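Local atomic coordinates of catalase (Bacillus pumilus, PDB entry 4QOL), a protein that catalyses the breakdown of hydrogen peroxide to water and oxygen at a heme, and also has peroxidase-like reactivity with phenolic substrates. Residues H346-G349 against A350-R354; Y432-E435 against E436-A439; Y470-R473 against L474-S477. All coordinates share one frame; numbering follows the deposited sequence.

The three contacts follow one another along the chain, and each is local. Interaction 1 sits where helix 331-348 ends, at the heme and beside other subunits of the tetramer. Interactions 2 and 3 belong to the C-terminal helical region, on the other side of the chain's centre; their centres lie about 46 Å and about 49 Å from that of interaction 1. Interaction 2 starts helix 434-448 and interaction 3 lies within helix 468-478, their centres about 13 Å apart. A salt bridge, Glu434 OE1 to Arg473 NH2 at 2.8 Å, joins them. The first contact thus helps to hold the cofactor, whereas the other two build and pair C-terminal helices and take no part in binding it.

Interaction 1. Residues H346-G349 against A350-R354; sequences HRLG and ANYMR. With HEM (protoporphyrin IX containing Fe), chain E.
Leu348 and Tyr352 touch through their CB atoms across the turn that ends helix 331-348, the helix which in catalases carries the proximal tyrosine of the heme; a type I beta turn from Gly349 to Tyr352 folds the chain back there. His346 looks away from this turn, and its NE2 donates to the carbonyl of Arg50 of the third subunit. Arg347 turns to the cofactor. Its chain bends about the CG-CD bond (chi3 67°), bringing the guanidinium edge-on to a heme propionate, where NE reaches O2A at 2.7 Å and NH2 reaches O1A at 2.6 Å. Two bonds from one planar cation to one carboxylate fix its rotation, and the carbonyls of Glu312 and Ala314 take further N-H groups, while Arg54, Arg94 and Gln344 also hold the heme. A leucine in place of Arg347 would probably leave this propionate without its two-point cationic mate and strip those carbonyls of their donors. Leu348 serves two sides: its CD1 lies 3.6 Å above the guanidinium plane, toward the rim, and its CB packs 3.4 Å from CB of Tyr352, where a branched apolar chain suits a buried corner. Gly349 leaves the helix with a positive phi of 109°; a side chain on it would be jammed against the carbonyl oxygen of Leu348. Gly349 O closes the turn by accepting a weak bond from Tyr352 N, at 3.0 Å. Beyond, Asn351 ties the turn to the second subunit through His45 of that chain. With CG of Tyr352 placed between its backbone N and carbonyl carbon (chi1 76°), the Tyr352 ring presents an edge to Gly349 O, which lies in the ring plane, 3.5 Å from CD1.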
loop_
_atom_site.group_PDB
_atom_site.type_symbol
_atom_site.label_atom_id
_atom_site.label_comp_id
_atom_site.label_asym_id
_atom_site.label_seq_id
_atom_site.Cartn_x
_atom_site.Cartn_y
_atom_site.Cartn_z
ATOM N N HIS A 346 -4.519 7.680 -0.662
ATOM C CA HIS A 346 -4.530 6.324 -1.247
ATOM C C HIS A 346 -3.718 6.250 -2.541
ATOM O O HIS A 346 -2.911 5.266 -2.740
ATOM C CB HIS A 346 -5.969 5.873 -1.491
ATOM C CG HIS A 346 -6.135 4.756 -2.503
ATOM N ND1 HIS A 346 -5.812 3.443 -2.240
ATOM C CD2 HIS A 346 -6.579 4.774 -3.772
ATOM C CE1 HIS A 346 -6.079 2.697 -3.291
ATOM N NE2 HIS A 346 -6.544 3.473 -4.241
ATOM N N ARG A 347 -3.990 7.155 -3.491
ATOM C CA ARG A 347 -3.441 7.024 -4.817
ATOM C C ARG A 347 -1.906 7.264 -4.775
ATOM O O ARG A 347 -1.138 6.648 -5.519
ATOM C CB ARG A 347 -4.085 8.026 -5.749
ATOM C CG ARG A 347 -3.591 8.032 -7.171
ATOM C CD ARG A 347 -4.510 8.813 -8.115
ATOM N NE ARG A 347 -4.570 10.278 -7.896
ATOM C CZ ARG A 347 -3.651 11.151 -8.341
ATOM N NH1 ARG A 347 -2.573 10.694 -9.019
ATOM N NH2 ARG A 347 -3.842 12.463 -8.169
ATOM N N LEU A 348 -1.498 8.203 -3.931
ATOM C CA LEU A 348 -0.131 8.828 -3.974
ATOM C C LEU A 348 0.732 8.636 -2.716
ATOM O O LEU A 348 1.939 8.752 -2.810
ATOM C CB LEU A 348 -0.200 10.322 -4.251
ATOM C CG LEU A 348 -0.812 10.696 -5.596
ATOM C CD1 LEU A 348 -1.118 12.188 -5.549
ATOM C CD2 LEU A 348 0.122 10.318 -6.733
ATOM N N GLY A 349 0.103 8.282 -1.608
ATOM C CA GLY A 349 0.759 8.155 -0.321
ATOM C C GLY A 349 0.394 9.232 0.652
ATOM O O GLY A 349 0.074 10.328 0.279
ATOM N N ALA A 350 0.491 8.905 1.914
ATOM C CA ALA A 350 0.275 9.886 3.022
ATOM C C ALA A 350 1.021 11.194 2.818
ATOM O O ALA A 350 0.523 12.296 3.200
ATOM C CB ALA A 350 0.634 9.246 4.365
ATOM N N ASN A 351 2.255 11.115 2.337
ATOM C CA ASN A 351 3.136 12.260 2.107
ATOM C C ASN A 351 3.100 12.794 0.694
ATOM O O ASN A 351 4.064 13.419 0.213
ATOM C CB ASN A 351 4.572 11.946 2.582
ATOM C CG ASN A 351 4.654 11.848 4.056
ATOM O OD1 ASN A 351 4.139 12.712 4.757
ATOM N ND2 ASN A 351 5.217 10.755 4.560
ATOM N N TYR A 352 1.940 12.699 0.032
ATOM C CA TYR A 352 1.844 13.187 -1.351
ATOM C C TYR A 352 2.065 14.653 -1.515
ATOM O O TYR A 352 2.489 15.116 -2.603
ATOM C CB TYR A 352 0.479 12.774 -1.981
ATOM C CG TYR A 352 -0.694 13.689 -1.442
ATOM C CD1 TYR A 352 -1.386 13.443 -0.239
ATOM C CD2 TYR A 352 -1.137 14.756 -2.208
ATOM C CE1 TYR A 352 -2.458 14.252 0.181
ATOM C CE2 TYR A 352 -2.167 15.583 -1.771
ATOM C CZ TYR A 352 -2.829 15.323 -0.589
ATOM O OH TYR A 352 -3.865 16.110 -0.143
ATOM N N MET A 353 1.855 15.425 -0.443
ATOM C CA MET A 353 2.124 16.876 -0.517
ATOM C C MET A 353 3.608 17.260 -0.591
ATOM O O MET A 353 3.946 18.433 -0.834
ATOM C CB MET A 353 1.409 17.561 0.663
ATOM C CG MET A 353 -0.117 17.645 0.532
ATOM S SD MET A 353 -0.671 18.547 -0.938
ATOM C CE MET A 353 -0.056 20.188 -0.522
ATOM N N ARG A 354 4.488 16.293 -0.392
ATOM C CA ARG A 354 5.928 16.456 -0.628
ATOM C C ARG A 354 6.435 16.138 -2.010
ATOM O O ARG A 354 7.613 16.350 -2.336
ATOM C CB ARG A 354 6.688 15.607 0.411
ATOM C CG ARG A 354 6.349 15.921 1.876
ATOM C CD ARG A 354 6.598 17.392 2.205
ATOM N NE ARG A 354 6.551 17.613 3.659
ATOM C CZ ARG A 354 6.981 18.732 4.272
ATOM N NH1 ARG A 354 7.509 19.725 3.595
ATOM N NH2 ARG A 354 6.879 18.840 5.573
HETATM C CHA HEM E . -10.726 14.434 -10.150
HETATM C CHB HEM E . -14.130 13.406 -6.849
HETATM C CHC HEM E . -17.070 16.842 -8.934
HETATM C CHD HEM E . -13.314 18.222 -11.667
HETATM C C1A HEM E . -11.416 13.841 -9.104
HETATM C C2A HEM E . -10.942 12.749 -8.308
HETATM C C3A HEM E . -11.898 12.466 -7.381
HETATM C C4A HEM E . -12.952 13.374 -7.595
HETATM C CMA HEM E . -11.930 11.493 -6.239
HETATM C CAA HEM E . -9.603 12.105 -8.471
HETATM C CBA HEM E . -8.575 13.139 -7.968
HETATM C CGA HEM E . -7.205 12.575 -7.894
HETATM O O1A HEM E . -6.254 13.369 -7.749
HETATM O O2A HEM E . -7.009 11.338 -7.867
HETATM C C1B HEM E . -15.211 14.265 -7.191
HETATM C C2B HEM E . -16.444 14.253 -6.465
HETATM C C3B HEM E . -17.278 15.180 -7.035
HETATM C C4B HEM E . -16.522 15.832 -8.115
HETATM C CMB HEM E . -16.732 13.364 -5.283
HETATM C CAB HEM E . -18.632 15.579 -6.649
HETATM C CBB HEM E . -19.098 15.226 -5.448
HETATM C C1C HEM E . -16.285 17.525 -9.863
HETATM C C2C HEM E . -16.622 18.749 -10.392
HETATM C C3C HEM E . -15.577 19.123 -11.180
HETATM C C4C HEM E . -14.547 18.160 -11.075
HETATM C CMC HEM E . -17.958 19.431 -10.186
HETATM C CAC HEM E . -15.444 20.376 -11.842
HETATM C CBC HEM E . -16.088 21.409 -11.325
HETATM C C1D HEM E . -12.321 17.257 -11.437
HETATM C C2D HEM E . -11.044 17.300 -12.149
HETATM C C3D HEM E . -10.319 16.243 -11.769
HETATM C C4D HEM E . -11.164 15.555 -10.798
HETATM C CMD HEM E . -10.699 18.369 -13.143
HETATM C CAD HEM E . -8.928 15.861 -12.209
HETATM C CBD HEM E . -7.959 16.729 -11.373
HETATM C CGD HEM E . -6.597 16.341 -11.870
HETATM O O1D HEM E . -6.203 16.885 -12.895
HETATM O O2D HEM E . -5.884 15.495 -11.266
HETATM N NA HEM E . -12.667 14.252 -8.634
HETATM N NB HEM E . -15.330 15.214 -8.139
HETATM N NC HEM E . -14.994 17.201 -10.218
HETATM N ND HEM E . -12.365 16.202 -10.631
HETATM FE FE HEM E . -13.792 15.731 -9.438
#

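Interaction 2. Residues Y432-E435 against E436-A439; sequences YSEE and EKQA
Glu436 OE1 is gripped by Ser433 twice, by the backbone N at 2.9 Å through the lone pair pointing away from OE2, and by a weak bond from OG. In return Ser433 OG accepts from Glu436 N at 3.1 Å. The short serine side chain can curl back this way because OG stands between its own backbone N and carbonyl carbon (chi1 71°). Lys437 runs out extended and then bends at its last torsion (75°), which brings NZ to Tyr432 O at 2.8 Å; on the way its CG passes 3.7 Å from Tyr432 CB. A water that donates to Glu434 OE2 and accepts from NZ links the two charged ends, which do not touch directly. One turn on, Gln438 NE2 gives Glu434 OE1 a nearly straight bond of 2.9 Å lying in its own amide plane, though that carboxylate is also bound to Arg473. The Tyr432 ring sets its CD1 edge 3.6 Å from Glu436 OE1, while its hydroxyl reaches the carbonyl of Thr179. The reciprocal bonds of Ser433 and Glu436 make a capping box, the classic N-terminal start of a helix, here of helix 434-448.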
loop_
_atom_site.group_PDB
_atom_site.type_symbol
_atom_site.label_atom_id
_atom_site.label_comp_id
_atom_site.label_asym_id
_atom_site.label_seq_id
_atom_site.Cartn_x
_atom_site.Cartn_y
_atom_site.Cartn_z
ATOM N N TYR A 432 -29.607 28.157 -28.191
ATOM C CA TYR A 432 -28.893 27.527 -29.260
ATOM C C TYR A 432 -29.402 28.082 -30.615
ATOM O O TYR A 432 -30.590 28.269 -30.794
ATOM C CB TYR A 432 -29.092 25.988 -29.246
ATOM C CG TYR A 432 -28.264 25.212 -28.199
ATOM C CD1 TYR A 432 -26.938 25.542 -27.945
ATOM C CD2 TYR A 432 -28.852 24.237 -27.417
ATOM C CE1 TYR A 432 -26.207 24.880 -26.962
ATOM C CE2 TYR A 432 -28.138 23.549 -26.418
ATOM C CZ TYR A 432 -26.813 23.886 -26.188
ATOM O OH TYR A 432 -26.088 23.201 -25.196
ATOM N N SER A 433 -28.490 28.212 -31.573
ATOM C CA SER A 433 -28.851 28.384 -32.989
ATOM C C SER A 433 -29.588 27.158 -33.474
ATOM O O SER A 433 -29.567 26.111 -32.822
ATOM C CB SER A 433 -27.598 28.610 -33.843
ATOM O OG SER A 433 -26.828 27.426 -33.955
ATOM N N GLU A 434 -30.242 27.280 -34.627
ATOM C CA GLU A 434 -30.973 26.189 -35.152
ATOM C C GLU A 434 -30.025 25.022 -35.433
ATOM O O GLU A 434 -30.425 23.892 -35.280
ATOM C CB GLU A 434 -31.745 26.598 -36.425
ATOM C CG GLU A 434 -32.454 25.449 -37.133
ATOM C CD GLU A 434 -33.415 24.630 -36.253
ATOM O OE1 GLU A 434 -33.671 23.471 -36.602
ATOM O OE2 GLU A 434 -33.967 25.148 -35.265
ATOM N N GLU A 435 -28.814 25.318 -35.920
ATOM C CA GLU A 435 -27.814 24.304 -36.272
ATOM C C GLU A 435 -27.431 23.583 -34.978
ATOM O O GLU A 435 -27.312 22.365 -34.957
ATOM C CB GLU A 435 -26.577 24.953 -36.917
ATOM C CG GLU A 435 -26.759 25.487 -38.356
ATOM C CD GLU A 435 -27.724 26.682 -38.471
ATOM O OE1 GLU A 435 -28.359 26.837 -39.529
ATOM O OE2 GLU A 435 -27.863 27.505 -37.520
ATOM N N GLU A 436 -27.229 24.360 -33.909
ATOM C CA GLU A 436 -26.851 23.786 -32.603
ATOM C C GLU A 436 -27.987 22.926 -32.030
ATOM O O GLU A 436 -27.741 21.855 -31.455
ATOM C CB GLU A 436 -26.481 24.871 -31.645
ATOM C CG GLU A 436 -25.170 25.568 -31.964
ATOM C CD GLU A 436 -24.912 26.710 -31.006
ATOM O OE1 GLU A 436 -25.803 27.537 -30.777
ATOM O OE2 GLU A 436 -23.827 26.763 -30.406
ATOM N N LYS A 437 -29.226 23.373 -32.165
ATOM C CA LYS A 437 -30.348 22.566 -31.706
ATOM C C LYS A 437 -30.377 21.265 -32.505
ATOM O O LYS A 437 -30.659 20.194 -31.956
ATOM C CB LYS A 437 -31.660 23.247 -31.919
ATOM C CG LYS A 437 -31.952 24.409 -31.030
ATOM C CD LYS A 437 -33.378 24.860 -31.337
ATOM C CE LYS A 437 -33.798 26.016 -30.474
ATOM N NZ LYS A 437 -33.174 27.286 -30.884
ATOM N N GLN A 438 -30.141 21.363 -33.796
ATOM C CA GLN A 438 -30.179 20.133 -34.619
ATOM C C GLN A 438 -29.092 19.150 -34.167
ATOM O O GLN A 438 -29.325 17.948 -34.094
ATOM C CB GLN A 438 -30.050 20.449 -36.128
ATOM C CG GLN A 438 -31.378 20.969 -36.700
ATOM C CD GLN A 438 -31.359 21.216 -38.218
ATOM O OE1 GLN A 438 -30.595 20.590 -38.953
ATOM N NE2 GLN A 438 -32.211 22.128 -38.685
ATOM N N ALA A 439 -27.933 19.681 -33.832
ATOM C CA ALA A 439 -26.814 18.832 -33.407
ATOM C C ALA A 439 -27.163 18.162 -32.027
ATOM O O ALA A 439 -26.905 16.991 -31.795
ATOM C CB ALA A 439 -25.541 19.653 -33.338
HETATM O O HOH W 1 -34.167 27.357 -33.851
#

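Interaction 3. Residues Y470-R473 against L474-S477; sequences YGQR and LADS
Leu474 N donates to Tyr470 O at 3.1 Å, the first of four successive i to i+4 backbone bonds that make this a regular alpha-helical stretch. Leu474 CB rests 3.6 Å from that same carbonyl oxygen, and the rest of the chain heads away from residues 470-473, with CG roughly anti to the backbone N (chi1 -154°), which carries the branch toward Ile460 and Phe463. Ala475 N bonds Gly471 O at 2.9 Å; both residues are small, which suits their buried positions. Asp476 adds a side-chain link to the backbone one. Gln472 bends at CG (chi2 67°), so that its amide swings along the helix and NE2 reaches Asp476 OD1 at 2.9 Å. OD1 lies close to the plane of the Gln472 amide, whereas NE2 approaches the carboxylate from above its plane, the two planes being 39° apart. A polar amide and an acid one turn apart suit this more exposed flank. Ser477 N completes the series on Arg473 O at 3.0 Å, while its hydroxyl pairs with that of Thr445. Helix 468-478 packs among three others: Leu474 touches both helix 453-466 and Thr445 of helix 434-448. Tyr470 stacks on Tyr429 of helix 423-431 and bonds Thr179 through its hydroxyl, while Arg473, salt-bridged to Glu434, also touches Lys437 and Gln438 of helix 434-448.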
loop_
_atom_site.group_PDB
_atom_site.type_symbol
_atom_site.label_atom_id
_atom_site.label_comp_id
_atom_site.label_asym_id
_atom_site.label_seq_id
_atom_site.Cartn_x
_atom_site.Cartn_y
_atom_site.Cartn_z
ATOM N N TYR A 470 -37.999 21.303 -27.677
ATOM C CA TYR A 470 -36.902 20.386 -27.354
ATOM C C TYR A 470 -37.449 18.977 -27.219
ATOM O O TYR A 470 -37.001 18.061 -27.906
ATOM C CB TYR A 470 -36.301 20.936 -26.051
ATOM C CG TYR A 470 -35.014 20.288 -25.483
ATOM C CD1 TYR A 470 -34.315 19.296 -26.157
ATOM C CD2 TYR A 470 -34.478 20.778 -24.286
ATOM C CE1 TYR A 470 -33.182 18.750 -25.634
ATOM C CE2 TYR A 470 -33.324 20.244 -23.763
ATOM C CZ TYR A 470 -32.670 19.238 -24.439
ATOM O OH TYR A 470 -31.467 18.742 -23.915
ATOM N N GLY A 471 -38.380 18.775 -26.290
ATOM C CA GLY A 471 -38.911 17.417 -26.046
ATOM C C GLY A 471 -39.630 16.793 -27.207
ATOM O O GLY A 471 -39.431 15.611 -27.515
ATOM N N GLN A 472 -40.460 17.602 -27.895
ATOM C CA GLN A 472 -41.180 17.079 -29.085
ATOM C C GLN A 472 -40.258 16.691 -30.240
ATOM O O GLN A 472 -40.479 15.642 -30.859
ATOM C CB GLN A 472 -42.235 18.118 -29.542
ATOM C CG GLN A 472 -43.135 17.549 -30.645
ATOM C CD GLN A 472 -44.006 16.419 -30.126
ATOM O OE1 GLN A 472 -44.884 16.649 -29.274
ATOM N NE2 GLN A 472 -43.820 15.213 -30.661
ATOM N N ARG A 473 -39.245 17.506 -30.529
ATOM C CA ARG A 473 -38.243 17.220 -31.532
ATOM C C ARG A 473 -37.517 15.934 -31.220
ATOM O O ARG A 473 -37.243 15.124 -32.110
ATOM C CB ARG A 473 -37.236 18.376 -31.691
ATOM C CG ARG A 473 -37.816 19.542 -32.466
ATOM C CD ARG A 473 -36.935 20.776 -32.536
ATOM N NE ARG A 473 -35.806 20.611 -33.420
ATOM C CZ ARG A 473 -35.134 21.622 -33.976
ATOM N NH1 ARG A 473 -35.447 22.874 -33.738
ATOM N NH2 ARG A 473 -34.102 21.361 -34.754
ATOM N N LEU A 474 -37.206 15.729 -29.939
ATOM C CA LEU A 474 -36.466 14.498 -29.578
ATOM C C LEU A 474 -37.345 13.277 -29.701
ATOM O O LEU A 474 -36.914 12.231 -30.241
ATOM C CB LEU A 474 -35.940 14.661 -28.119
ATOM C CG LEU A 474 -34.723 13.938 -27.625
ATOM C CD1 LEU A 474 -34.911 13.446 -26.162
ATOM C CD2 LEU A 474 -34.002 12.981 -28.537
ATOM N N ALA A 475 -38.608 13.405 -29.261
ATOM C CA ALA A 475 -39.590 12.311 -29.408
ATOM C C ALA A 475 -39.709 11.936 -30.866
ATOM O O ALA A 475 -39.744 10.745 -31.210
ATOM C CB ALA A 475 -40.940 12.679 -28.797
ATOM N N ASP A 476 -39.795 12.952 -31.711
ATOM C CA ASP A 476 -39.994 12.740 -33.135
ATOM C C ASP A 476 -38.822 11.981 -33.708
ATOM O O ASP A 476 -38.970 11.006 -34.454
ATOM C CB ASP A 476 -40.134 14.092 -33.853
ATOM C CG ASP A 476 -41.478 14.807 -33.557
ATOM O OD1 ASP A 476 -42.399 14.222 -32.925
ATOM O OD2 ASP A 476 -41.632 15.947 -34.035
ATOM N N SER A 477 -37.620 12.430 -33.351
ATOM C CA SER A 477 -36.382 11.871 -33.911
ATOM C C SER A 477 -36.181 10.413 -33.443
ATOM O O SER A 477 -35.734 9.535 -34.191
ATOM C CB SER A 477 -35.238 12.826 -33.549
ATOM O OG SER A 477 -33.991 12.318 -33.988
#